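Long-range contacts in probable ribosomal RNA small subunit methyltransferase (Thermus thermophilus, PDB 3DMH), which transfers a methyl group from S-adenosylmethionine to N2 of a guanosine in 16S ribosomal RNA: residues L107-G112 and K143-Y148; G133-A138 and A171-E176; G139-G144 and P167-L172; L194-T199 and L251-A256. All coordinates share one frame; numbering follows the deposited sequence.

Contact 1: residues L107-G112 and K143-Y148. With SO4 (sulfate ion), chain C.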
# COMPACT_ATOMS: atom_id res chain seq x y z
N LEU A 107 -12.37 7.21 10.61
CA LEU A 107 -11.34 7.44 9.59
C LEU A 107 -10.09 8.05 10.21
O LEU A 107 -10.07 9.25 10.57
CB LEU A 107 -11.88 8.33 8.45
CG LEU A 107 -10.89 8.78 7.38
CD1 LEU A 107 -10.35 7.57 6.62
CD2 LEU A 107 -11.58 9.71 6.44
N ALA A 108 -9.07 7.21 10.40
CA ALA A 108 -7.72 7.70 10.59
C ALA A 108 -7.26 8.25 9.23
O ALA A 108 -7.23 7.52 8.24
CB ALA A 108 -6.80 6.57 11.06
N LEU A 109 -6.95 9.54 9.18
CA LEU A 109 -6.57 10.17 7.92
C LEU A 109 -5.37 9.49 7.27
O LEU A 109 -4.30 9.42 7.89
CB LEU A 109 -6.24 11.64 8.15
CG LEU A 109 -7.50 12.46 8.37
CD1 LEU A 109 -7.16 13.76 9.13
CD2 LEU A 109 -8.14 12.76 7.04
N PRO A 110 -5.55 8.99 6.04
CA PRO A 110 -4.44 8.34 5.32
C PRO A 110 -3.53 9.38 4.67
O PRO A 110 -3.34 9.38 3.44
CB PRO A 110 -5.17 7.48 4.28
CG PRO A 110 -6.43 8.26 3.96
CD PRO A 110 -6.82 8.95 5.26
N ALA A 111 -2.96 10.26 5.49
CA ALA A 111 -2.26 11.45 4.99
C ALA A 111 -1.06 11.09 4.12
O ALA A 111 -0.71 11.83 3.18
CB ALA A 111 -1.83 12.33 6.15
N GLY A 112 -0.42 9.96 4.44
CA GLY A 112 0.77 9.54 3.71
C GLY A 112 0.50 9.18 2.26
O GLY A 112 1.43 9.19 1.44
N LYS A 143 0.61 16.66 9.65
CA LYS A 143 0.28 15.95 8.41
C LYS A 143 -1.14 16.28 7.96
O LYS A 143 -1.95 15.38 7.68
CB LYS A 143 0.50 14.44 8.56
CG LYS A 143 1.92 14.07 8.93
CD LYS A 143 2.08 12.58 9.05
CE LYS A 143 3.44 12.21 9.60
NZ LYS A 143 3.53 10.73 9.73
N GLY A 144 -1.44 17.57 7.92
CA GLY A 144 -2.66 18.08 7.30
C GLY A 144 -3.97 18.01 8.07
O GLY A 144 -5.02 18.33 7.51
N PHE A 145 -3.93 17.63 9.34
CA PHE A 145 -5.19 17.50 10.10
C PHE A 145 -6.11 18.73 10.01
O PHE A 145 -7.33 18.60 9.81
CB PHE A 145 -4.98 17.13 11.58
CG PHE A 145 -6.28 17.03 12.34
CD1 PHE A 145 -7.05 15.87 12.29
CD2 PHE A 145 -6.76 18.12 13.07
CE1 PHE A 145 -8.27 15.79 12.97
CE2 PHE A 145 -7.98 18.04 13.75
CZ PHE A 145 -8.73 16.87 13.70
N GLU A 146 -5.56 19.92 10.18
CA GLU A 146 -6.41 21.10 10.19
C GLU A 146 -7.09 21.31 8.84
O GLU A 146 -8.29 21.60 8.79
CB GLU A 146 -5.68 22.35 10.69
CG GLU A 146 -5.37 22.33 12.20
CD GLU A 146 -6.60 22.11 13.11
OE1 GLU A 146 -7.75 22.44 12.71
OE2 GLU A 146 -6.41 21.62 14.24
N ARG A 147 -6.34 21.12 7.76
CA ARG A 147 -6.88 21.23 6.40
C ARG A 147 -7.98 20.19 6.14
O ARG A 147 -9.04 20.53 5.60
CB ARG A 147 -5.75 21.19 5.35
CG ARG A 147 -6.14 20.73 3.93
CD ARG A 147 -5.00 20.93 2.92
NE ARG A 147 -4.23 19.73 2.59
CZ ARG A 147 -3.09 19.39 3.18
NH1 ARG A 147 -2.61 20.13 4.17
NH2 ARG A 147 -2.45 18.30 2.80
N TYR A 148 -7.72 18.94 6.54
CA TYR A 148 -8.67 17.87 6.27
C TYR A 148 -9.91 17.98 7.15
O TYR A 148 -11.02 17.70 6.69
CB TYR A 148 -7.99 16.51 6.40
CG TYR A 148 -6.90 16.28 5.38
CD1 TYR A 148 -7.11 16.53 4.02
CD2 TYR A 148 -5.65 15.78 5.77
CE1 TYR A 148 -6.10 16.28 3.06
CE2 TYR A 148 -4.63 15.53 4.83
CZ TYR A 148 -4.87 15.79 3.48
OH TYR A 148 -3.87 15.54 2.54
S SO4 C . -1.17 6.37 5.62
O1 SO4 C . -2.33 5.69 6.21
O2 SO4 C . -1.31 6.54 4.18
O3 SO4 C . -1.06 7.72 6.21
O4 SO4 C . 0.02 5.59 5.94
O HOH W 1 -1.48 14.52 3.18
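Leu109 and Ala111, in the loop that leaves strand 102-108, face Phe145, in the first turn of helix 145-156, and Lys143 just ahead of it, without any hydrogen bond between the segments. Leu109 CA stands 7.8 Å from Phe145 CA, while Ala111 CA comes to 6.2 Å from Lys143 CA, so the loop closes in as it runs on. It turns at Pro110, the centre of an inverse gamma turn whose bond from Ala111 N to Leu109 O is weak. Leu109 carries most of the apolar contact. Its CG lies beside the backbone N (chi1 -75°), which sends both methyls to the helix: CD1 sits 3.8 Å from Phe145 CD1, and CD2 sits 3.8 Å from Tyr148 CB. An alanine here would remove both methyls and is likely to open a gap between the loop and the first helical turn, with Phe145 and Tyr148 less firmly held. Ala111 CB packs 3.4 Å from Lys143 O, a van der Waals contact, and more loosely near Tyr148 CE2. A water connects the segments, donating to Ala111 O at 2.8 Å and hydrogen-bonded to Tyr148 OH. On the loop's other flank Gly112 N gives a fairly straight bond to sulfate O3 (2.9 Å, 156°), and Arg113 NE binds the same ion, which probably comes from the crystallisation liquor. Gly144 N-caps the helix, its O accepting from Tyr148 N. The sheet has strand order 3-2-1-4-5-7-6, so this is the loop after the fourth strand meeting the helix after the fifth, in a class I methyltransferase fold.

Contact 2: residues G133-A138 and A171-E176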
# COMPACT_ATOMS: atom_id res chain seq x y z
N GLY A 133 -25.83 10.79 10.85
CA GLY A 133 -24.71 9.91 11.21
C GLY A 133 -23.51 10.72 11.65
O GLY A 133 -23.46 11.91 11.44
N ARG A 134 -22.51 10.05 12.25
CA ARG A 134 -21.34 10.76 12.77
C ARG A 134 -20.02 10.18 12.26
O ARG A 134 -19.93 9.01 11.91
CB ARG A 134 -21.34 10.75 14.30
CG ARG A 134 -22.51 11.57 14.87
CD ARG A 134 -22.54 11.47 16.38
NE ARG A 134 -23.66 12.24 16.91
CZ ARG A 134 -23.91 12.39 18.20
NH1 ARG A 134 -23.12 11.83 19.11
NH2 ARG A 134 -24.95 13.12 18.59
N LEU A 135 -18.99 11.03 12.23
CA LEU A 135 -17.67 10.65 11.74
C LEU A 135 -16.62 10.98 12.79
O LEU A 135 -16.52 12.13 13.23
CB LEU A 135 -17.34 11.39 10.43
CG LEU A 135 -15.89 11.34 9.93
CD1 LEU A 135 -15.44 9.92 9.56
CD2 LEU A 135 -15.68 12.28 8.73
N TYR A 136 -15.85 9.97 13.18
CA TYR A 136 -14.64 10.20 13.97
C TYR A 136 -13.50 10.34 12.99
O TYR A 136 -13.27 9.44 12.19
CB TYR A 136 -14.33 9.01 14.88
CG TYR A 136 -15.09 9.00 16.17
CD1 TYR A 136 -14.73 9.84 17.23
CD2 TYR A 136 -16.17 8.15 16.35
CE1 TYR A 136 -15.44 9.83 18.43
CE2 TYR A 136 -16.89 8.13 17.54
CZ TYR A 136 -16.53 8.96 18.57
OH TYR A 136 -17.25 8.92 19.75
N LEU A 137 -12.84 11.49 13.03
CA LEU A 137 -11.76 11.80 12.11
C LEU A 137 -10.49 12.02 12.91
O LEU A 137 -10.43 12.90 13.77
CB LEU A 137 -12.11 13.07 11.30
CG LEU A 137 -11.15 13.41 10.17
CD1 LEU A 137 -11.32 12.45 9.00
CD2 LEU A 137 -11.37 14.86 9.75
N ALA A 138 -9.45 11.22 12.65
CA ALA A 138 -8.23 11.37 13.44
C ALA A 138 -7.03 11.65 12.56
O ALA A 138 -6.95 11.21 11.42
CB ALA A 138 -7.97 10.10 14.27
N ALA A 171 -11.38 14.29 16.00
CA ALA A 171 -12.59 15.09 15.94
C ALA A 171 -13.82 14.23 15.71
O ALA A 171 -13.74 13.13 15.14
CB ALA A 171 -12.48 16.14 14.86
N LEU A 172 -14.96 14.75 16.15
CA LEU A 172 -16.25 14.12 15.90
C LEU A 172 -17.11 15.09 15.09
O LEU A 172 -17.20 16.28 15.42
CB LEU A 172 -16.93 13.75 17.22
CG LEU A 172 -18.23 12.95 17.14
CD1 LEU A 172 -18.08 11.65 16.33
CD2 LEU A 172 -18.71 12.64 18.56
N LEU A 173 -17.72 14.57 14.03
CA LEU A 173 -18.57 15.37 13.13
C LEU A 173 -19.92 14.73 12.86
O LEU A 173 -20.07 13.51 12.96
CB LEU A 173 -17.85 15.63 11.79
CG LEU A 173 -16.46 16.28 11.79
CD1 LEU A 173 -15.35 15.23 11.70
CD2 LEU A 173 -16.34 17.23 10.62
N GLU A 174 -20.90 15.56 12.49
CA GLU A 174 -22.27 15.11 12.20
C GLU A 174 -22.64 15.41 10.75
O GLU A 174 -22.41 16.52 10.27
CB GLU A 174 -23.26 15.83 13.14
CG GLU A 174 -24.67 15.32 13.03
CD GLU A 174 -25.64 15.99 14.01
OE1 GLU A 174 -25.20 16.38 15.11
OE2 GLU A 174 -26.83 16.12 13.67
N LYS A 175 -23.25 14.44 10.07
CA LYS A 175 -23.78 14.66 8.72
C LYS A 175 -25.07 15.46 8.83
O LYS A 175 -26.09 14.96 9.33
CB LYS A 175 -24.02 13.35 7.97
CG LYS A 175 -24.39 13.56 6.50
CD LYS A 175 -24.45 12.24 5.75
CE LYS A 175 -25.00 12.42 4.35
NZ LYS A 175 -24.93 11.16 3.56
N GLU A 176 -25.02 16.70 8.37
CA GLU A 176 -26.18 17.60 8.45
C GLU A 176 -26.66 18.01 7.06
O GLU A 176 -27.72 18.66 6.90
CB GLU A 176 -25.83 18.84 9.28
CG GLU A 176 -25.47 18.55 10.74
CD GLU A 176 -25.40 19.80 11.60
OE1 GLU A 176 -26.47 20.28 12.02
OE2 GLU A 176 -24.29 20.31 11.85
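The Tyr136 ring has Leu172 CD1 over one face, 3.6 Å from the ring centroid and 4° off the normal, a CH-pi contact centred on the ring. Leu172 CG is anti to the backbone N (chi1 -174°), which carries its branches across to the tyrosine on the neighbouring strand. At the rim, Tyr136 OH bonds to Glu43 N, and the ring also touches Leu38 and Thr41. A serine in its place would probably leave Leu172 CD1 without its aromatic partner and Glu43 N without its acceptor. The other sheet face is aliphatic: Leu173 CD1 reaches Leu137 CB at 3.9 Å and Leu135 CD2 at 4.2 Å, and helix 145-156 covers it through Ala152 and Leu156. Leu135 with Leu173 and Leu137 with Ala171 are hydrogen-bonded pairs, each exchanging two bonds. Lys175 N to Gly133 O (2.9 Å) adds a fifth, while Arg134 with Glu174 and Tyr136 with Leu172 are non-hydrogen-bonded, the latter setting leucine against ring. The strand axes run at 157°. This is the antiparallel join of the fifth and seventh strands; the seventh, 168-174, is the reversed strand that distinguishes the class I methyltransferase sheet from the all-parallel Rossmann fold.

Contact 3: residues G139-G144 and P167-L172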
# COMPACT_ATOMS: atom_id res chain seq x y z
N GLY A 139 -6.07 12.40 13.10
CA GLY A 139 -4.86 12.65 12.32
C GLY A 139 -3.82 13.44 13.08
O GLY A 139 -3.79 13.43 14.32
N ASP A 140 -3.00 14.15 12.32
CA ASP A 140 -1.76 14.75 12.80
C ASP A 140 -1.70 16.18 12.27
O ASP A 140 -1.79 16.40 11.06
CB ASP A 140 -0.60 13.89 12.24
CG ASP A 140 0.77 14.31 12.75
OD1 ASP A 140 0.95 15.41 13.31
OD2 ASP A 140 1.70 13.49 12.56
N LYS A 141 -1.57 17.16 13.16
CA LYS A 141 -1.47 18.53 12.70
C LYS A 141 -0.24 18.78 11.83
O LYS A 141 -0.25 19.70 11.01
CB LYS A 141 -1.51 19.50 13.88
CG LYS A 141 -2.92 19.77 14.40
CD LYS A 141 -2.88 20.52 15.72
CE LYS A 141 -2.41 21.96 15.56
NZ LYS A 141 -3.49 22.85 15.05
N ASN A 142 0.80 17.96 11.99
CA ASN A 142 1.99 18.01 11.13
C ASN A 142 1.76 17.32 9.79
O ASN A 142 2.62 17.37 8.90
CB ASN A 142 3.20 17.36 11.80
CG ASN A 142 3.54 17.98 13.13
OD1 ASN A 142 3.75 17.28 14.12
ND2 ASN A 142 3.60 19.31 13.18
N LYS A 143 0.61 16.66 9.65
CA LYS A 143 0.28 15.95 8.41
C LYS A 143 -1.14 16.28 7.96
O LYS A 143 -1.95 15.38 7.68
CB LYS A 143 0.50 14.44 8.56
CG LYS A 143 1.92 14.07 8.93
CD LYS A 143 2.08 12.58 9.05
CE LYS A 143 3.44 12.21 9.60
NZ LYS A 143 3.53 10.73 9.73
N GLY A 144 -1.44 17.57 7.92
CA GLY A 144 -2.66 18.08 7.30
C GLY A 144 -3.97 18.01 8.07
O GLY A 144 -5.02 18.33 7.51
N PRO A 167 0.62 16.69 18.76
CA PRO A 167 0.10 17.14 17.48
C PRO A 167 -1.09 16.29 17.00
O PRO A 167 -1.71 16.63 15.99
CB PRO A 167 1.30 16.92 16.54
CG PRO A 167 1.93 15.67 17.08
CD PRO A 167 1.78 15.79 18.60
N TYR A 168 -1.40 15.22 17.73
CA TYR A 168 -2.42 14.26 17.29
C TYR A 168 -3.80 14.68 17.75
O TYR A 168 -3.96 15.20 18.86
CB TYR A 168 -2.08 12.84 17.76
CG TYR A 168 -0.66 12.46 17.38
CD1 TYR A 168 -0.33 12.20 16.04
CD2 TYR A 168 0.34 12.42 18.34
CE1 TYR A 168 0.98 11.90 15.68
CE2 TYR A 168 1.65 12.10 17.99
CZ TYR A 168 1.96 11.85 16.67
OH TYR A 168 3.26 11.54 16.33
N ARG A 169 -4.79 14.47 16.88
CA ARG A 169 -6.16 14.93 17.13
C ARG A 169 -7.16 13.86 16.75
O ARG A 169 -6.93 13.11 15.79
CB ARG A 169 -6.47 16.16 16.28
CG ARG A 169 -5.65 17.41 16.58
CD ARG A 169 -6.02 17.98 17.94
NE ARG A 169 -5.28 19.21 18.25
CZ ARG A 169 -4.05 19.25 18.75
NH1 ARG A 169 -3.38 18.13 19.00
NH2 ARG A 169 -3.48 20.43 19.00
N VAL A 170 -8.27 13.83 17.48
CA VAL A 170 -9.50 13.17 17.03
C VAL A 170 -10.62 14.20 17.09
O VAL A 170 -10.77 14.90 18.10
CB VAL A 170 -9.91 11.99 17.92
CG1 VAL A 170 -11.14 11.27 17.32
CG2 VAL A 170 -8.76 11.01 18.10
N ALA A 171 -11.38 14.29 16.00
CA ALA A 171 -12.59 15.09 15.94
C ALA A 171 -13.82 14.23 15.71
O ALA A 171 -13.74 13.13 15.14
CB ALA A 171 -12.48 16.14 14.86
N LEU A 172 -14.96 14.75 16.15
CA LEU A 172 -16.25 14.12 15.90
C LEU A 172 -17.11 15.09 15.09
O LEU A 172 -17.20 16.28 15.42
CB LEU A 172 -16.93 13.75 17.22
CG LEU A 172 -18.23 12.95 17.14
CD1 LEU A 172 -18.08 11.65 16.33
CD2 LEU A 172 -18.71 12.64 18.56
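Gly139 and Arg169 form the tight end of this contact, an antiparallel hydrogen-bonded pair. Gly139 N gives to Arg169 O at 2.9 Å, and Arg169 N returns a bond of 2.9 Å to Gly139 O. One step on, Asp140 and Tyr168 make a non-hydrogen-bonded pair whose side chains lie side by side, carboxylate and ring planes 55° apart, with Asp140 OD2 at 3.6 Å from Tyr168 CE1. Pro167 CG covers the centre of one face of that ring, and helix 33-41 packs on it through Val34 and Leu37. The pairing closes with a bond from Lys141 N to Pro167 O (2.9 Å), after which the chain turns away: Asp140 OD1 accepts from Asn142 N at 2.9 Å in an Asx turn, the nitrogen meeting it from above the carboxylate plane.

The looser side is solvent-facing and built from long chains. Lys141 bends at chi3 (70°) and chi4, laying CD over one face of the Arg169 guanidinium, 3.3 Å from Arg169 NH2. Lys141 NZ stays 4.6 Å from that same NH2, near enough that the like charges probably repel somewhat, though each has another partner: Lys141 NZ forms a salt bridge with Glu146 OE2, and Arg169 NH1 is held by two backbone oxygens, Tyr168 O at the start of its own strand and Gly166 O in the turn before it. The chemistry implies a division of labour: main-chain bonds fix the strand ends of this methyltransferase sheet, whereas the two cations meet through methylene carbon and probably depend on their separate acceptors to ease their repulsion.

Contact 4: residues L194-T199 and L251-A256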
# COMPACT_ATOMS: atom_id res chain seq x y z
N LEU A 194 12.56 2.98 -22.84
CA LEU A 194 13.40 2.13 -23.68
C LEU A 194 12.89 2.04 -25.12
O LEU A 194 12.81 0.95 -25.70
CB LEU A 194 13.56 0.73 -23.06
CG LEU A 194 14.09 0.57 -21.63
CD1 LEU A 194 13.91 -0.87 -21.15
CD2 LEU A 194 15.54 0.99 -21.52
N GLY A 195 12.53 3.19 -25.70
CA GLY A 195 12.11 3.27 -27.10
C GLY A 195 10.67 2.88 -27.42
O GLY A 195 10.33 2.68 -28.59
N ALA A 196 9.83 2.76 -26.38
CA ALA A 196 8.43 2.38 -26.55
C ALA A 196 7.50 3.25 -25.71
O ALA A 196 7.88 3.69 -24.62
CB ALA A 196 8.23 0.90 -26.22
N GLU A 197 6.30 3.49 -26.22
CA GLU A 197 5.32 4.35 -25.57
C GLU A 197 4.39 3.58 -24.67
O GLU A 197 3.83 2.57 -25.09
CB GLU A 197 4.47 5.07 -26.62
CG GLU A 197 5.22 6.11 -27.42
CD GLU A 197 5.70 7.28 -26.58
OE1 GLU A 197 5.01 7.66 -25.61
OE2 GLU A 197 6.78 7.83 -26.92
N TYR A 198 4.20 4.10 -23.45
CA TYR A 198 3.27 3.52 -22.48
C TYR A 198 2.32 4.60 -21.96
O TYR A 198 2.72 5.75 -21.78
CB TYR A 198 4.02 2.89 -21.29
CG TYR A 198 4.96 1.79 -21.71
CD1 TYR A 198 4.53 0.47 -21.79
CD2 TYR A 198 6.27 2.08 -22.08
CE1 TYR A 198 5.40 -0.54 -22.20
CE2 TYR A 198 7.14 1.09 -22.50
CZ TYR A 198 6.70 -0.22 -22.56
OH TYR A 198 7.57 -1.20 -22.97
N THR A 199 1.06 4.22 -21.73
CA THR A 199 0.14 5.09 -21.02
C THR A 199 -0.22 4.40 -19.72
O THR A 199 -0.92 3.39 -19.72
CB THR A 199 -1.13 5.38 -21.83
OG1 THR A 199 -0.77 6.02 -23.05
CG2 THR A 199 -2.06 6.30 -21.05
N LEU A 251 8.50 -4.70 -19.01
CA LEU A 251 8.96 -6.09 -19.04
C LEU A 251 7.98 -7.03 -19.78
O LEU A 251 8.42 -7.94 -20.48
CB LEU A 251 9.30 -6.60 -17.64
CG LEU A 251 10.53 -5.91 -17.02
CD1 LEU A 251 10.59 -6.23 -15.53
CD2 LEU A 251 11.84 -6.29 -17.73
N ALA A 252 6.68 -6.78 -19.64
CA ALA A 252 5.66 -7.54 -20.39
C ALA A 252 5.78 -7.24 -21.87
O ALA A 252 5.69 -8.15 -22.71
CB ALA A 252 4.25 -7.22 -19.90
N ARG A 253 5.97 -5.96 -22.19
CA ARG A 253 6.15 -5.54 -23.59
C ARG A 253 7.38 -6.20 -24.23
O ARG A 253 7.35 -6.54 -25.42
CB ARG A 253 6.23 -4.00 -23.68
CG ARG A 253 6.40 -3.39 -25.09
CD ARG A 253 5.26 -3.74 -26.04
NE ARG A 253 3.95 -3.25 -25.63
CZ ARG A 253 3.55 -1.97 -25.67
NH1 ARG A 253 4.37 -1.01 -26.08
NH2 ARG A 253 2.31 -1.67 -25.28
N MET A 254 8.42 -6.40 -23.43
CA MET A 254 9.64 -7.07 -23.87
C MET A 254 9.48 -8.59 -23.98
O MET A 254 10.42 -9.28 -24.37
CB MET A 254 10.83 -6.72 -22.95
CG MET A 254 11.24 -5.25 -22.92
SD MET A 254 12.38 -4.84 -21.57
CE MET A 254 13.93 -5.43 -22.21
N GLY A 255 8.30 -9.11 -23.66
CA GLY A 255 7.99 -10.52 -23.88
C GLY A 255 8.17 -11.44 -22.68
O GLY A 255 8.12 -12.67 -22.82
N ALA A 256 8.40 -10.85 -21.51
CA ALA A 256 8.50 -11.60 -20.27
C ALA A 256 7.11 -12.07 -19.84
O ALA A 256 6.10 -11.41 -20.15
CB ALA A 256 9.11 -10.74 -19.17
O HOH W 2 1.56 0.75 -25.04
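Arg253 points its CG away from the backbone N (chi1 -179°) and then bends twice, at chi2 and chi3, both near +60°. The double bend folds its guanidinium back beside the ring of Tyr198. Here the two-stranded antiparallel sheet of 187-193 and 196-202 meets helix 248-253, which follows the first strand and glycine-rich loop of the class I methyltransferase fold. The two side chains slide past each other in opposite directions with their planes 16° apart. Tyr198 CE1 lies over one face of the guanidinium, 4.0 Å above its plane and toward its rim. The arginine's aliphatic root meets the ring instead at its edge, Arg253 CB standing 3.2 Å from Tyr198 OH.

No direct hydrogen bond joins the segments: Arg253 NH1 remains 3.8 Å from Glu197 O. A water in the guanidinium plane spans the gap, donating to Glu197 O at 2.9 Å and accepting from Arg253 NH2, though the latter link is so short that its length is doubtful. Arg253 NH2 also bonds to Asn278 O, a second acceptor that helps fix the group's rotation. The helix ends in a Schellman motif at Gly255, with Gly255 N bonded to Ala252 O and Ala256 N to Leu251 O. Just before it, Met254 turns its thioether toward the hairpin turn, where Met254 SD lies 4.3 Å from Leu194 CD1.

Overall arrangement
Contacts 1, 2 and 3 share one seven-stranded sheet and its helix 145-156. Contacts 2 and 3 are successive parts of strand pair 133-140 with 168-174, their centres about 14 Å apart. Contacts 1 and 3, centres about 6 Å apart, share Lys143 and Gly144; contact 1 joins contact 2 by a probable Leu109 N to Ala138 O bond. Contact 4 lies across the chain's centre, about 37 Å from contact 1 between centres, beside a second sheet of identical strand order carrying cofactor and guanosine. Even there it is peripheral: the Tyr198 side chain is about 12 Å from bound S-adenosylmethionine and that of Leu194 about 10 Å from that of cofactor-binding Ser216. Contacts 1 to 3 lie away from the sites.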